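Local coordinates for protein putative malic enzyme ((S)-malate:NAD+ oxidoreductase (decarboxylating)) (Streptococcus pyogenes, PDB 2A9F) that probably catalyses the NAD+-dependent oxidative decarboxylation of (S)-malate with the help of a divalent metal ion, at residues 121-124 / 125-129. Sequence-based numbering, arbitrary orientation.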
# COMPACT_ATOMS: atom_id res chain seq x y z
N ILE A 121 3.87 -9.50 -11.97
CA ILE A 121 4.80 -10.18 -11.07
C ILE A 121 5.97 -9.26 -10.81
O ILE A 121 6.56 -9.27 -9.74
CB ILE A 121 5.29 -11.57 -11.63
CG1 ILE A 121 6.69 -11.47 -12.21
CG2 ILE A 121 4.33 -12.08 -12.69
CD1 ILE A 121 7.81 -11.68 -11.19
N SER A 122 6.27 -8.41 -11.78
CA SER A 122 7.38 -7.48 -11.64
C SER A 122 7.04 -6.27 -10.77
O SER A 122 7.94 -5.66 -10.17
CB SER A 122 7.83 -7.03 -13.03
OG SER A 122 8.30 -8.17 -13.74
N ILE A 123 5.75 -5.93 -10.70
CA ILE A 123 5.26 -4.80 -9.89
C ILE A 123 5.32 -5.19 -8.41
O ILE A 123 5.84 -4.46 -7.57
CB ILE A 123 3.79 -4.43 -10.23
CG1 ILE A 123 3.76 -3.45 -11.41
CG2 ILE A 123 3.10 -3.83 -9.01
CD1 ILE A 123 2.45 -3.45 -12.15
N VAL A 124 4.75 -6.36 -8.12
CA VAL A 124 4.71 -6.90 -6.78
C VAL A 124 6.11 -7.17 -6.26
O VAL A 124 6.42 -6.86 -5.11
CB VAL A 124 3.90 -8.20 -6.75
CG1 VAL A 124 4.16 -8.96 -5.47
CG2 VAL A 124 2.43 -7.88 -6.92
N LYS A 125 6.97 -7.75 -7.09
CA LYS A 125 8.33 -8.03 -6.65
C LYS A 125 8.97 -6.72 -6.17
O LYS A 125 9.73 -6.69 -5.21
CB LYS A 125 9.15 -8.66 -7.80
CG LYS A 125 9.98 -9.86 -7.38
CD LYS A 125 10.53 -10.61 -8.60
CE LYS A 125 11.52 -9.76 -9.38
NZ LYS A 125 11.88 -10.34 -10.70
N ALA A 126 8.64 -5.63 -6.85
CA ALA A 126 9.19 -4.34 -6.47
C ALA A 126 8.56 -3.81 -5.18
O ALA A 126 9.16 -2.99 -4.47
CB ALA A 126 9.01 -3.36 -7.61
N LEU A 127 7.34 -4.26 -4.88
CA LEU A 127 6.63 -3.85 -3.68
C LEU A 127 7.09 -4.67 -2.49
O LEU A 127 7.14 -4.17 -1.36
CB LEU A 127 5.13 -4.05 -3.83
CG LEU A 127 4.35 -3.15 -4.78
CD1 LEU A 127 2.97 -3.70 -5.00
CD2 LEU A 127 4.30 -1.75 -4.21
N ALA A 128 7.43 -5.92 -2.76
CA ALA A 128 7.83 -6.86 -1.71
C ALA A 128 8.54 -6.25 -0.49
O ALA A 128 8.20 -6.56 0.63
CB ALA A 128 8.65 -7.99 -2.32
N PRO A 129 9.54 -5.38 -0.71
CA PRO A 129 10.28 -4.77 0.40
C PRO A 129 9.37 -4.18 1.47
O PRO A 129 9.63 -4.31 2.66
CB PRO A 129 11.10 -3.69 -0.29
CG PRO A 129 11.36 -4.27 -1.62
CD PRO A 129 10.04 -4.87 -2.00
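Ile121 and Lys125, one turn apart on helix 117-127, run alongside each other in the same direction. The methyl CD1 of Ile121 meets CD of Lys125 at 3.9 Å. CD is the single methylene of the lysine that touches this methyl. Beyond it the chain bends at chi3 (65°), and NZ forms a salt bridge with Glu154 on helix 143-154. Ile121 itself packs on Ile147 and Leu151 of that helix.

A second pair repeats the parallel course. Ile123 and Leu127 touch through the branch methyl CG2 of Ile123 and CD1 of Leu127, 4.0 Å apart. The chi1 of Ile123 is -86° for CG1, which leaves CG2 roughly opposite the backbone N and turns it along the helix to the leucine. Leu127 also brings CG against Ile123 O, 3.4 Å away.

Both are i to i+4 pairs of the last turns of this helix, in the N-terminal domain of the malic enzyme family. Helix 117-127 links strands 106-111 and 133-136, which run parallel in one sheet, so it is the helix of a beta-alpha-beta crossover. Lys125 N donates to Ile121 O at 3.1 Å. Further on the bonding frays into weak i+3 and i+4 links: Leu127 N is shared by Ile123 O and Val124 O, and Ala126 N by Ser122 O and Ile123 O. Ala128 N then bonds Val124 O at 2.7 Å.

The Ile123 and Leu127 side belongs to the subunit interface. Ile123 packs on Ile123 of the second subunit, and Leu127 on Ile110 of that subunit.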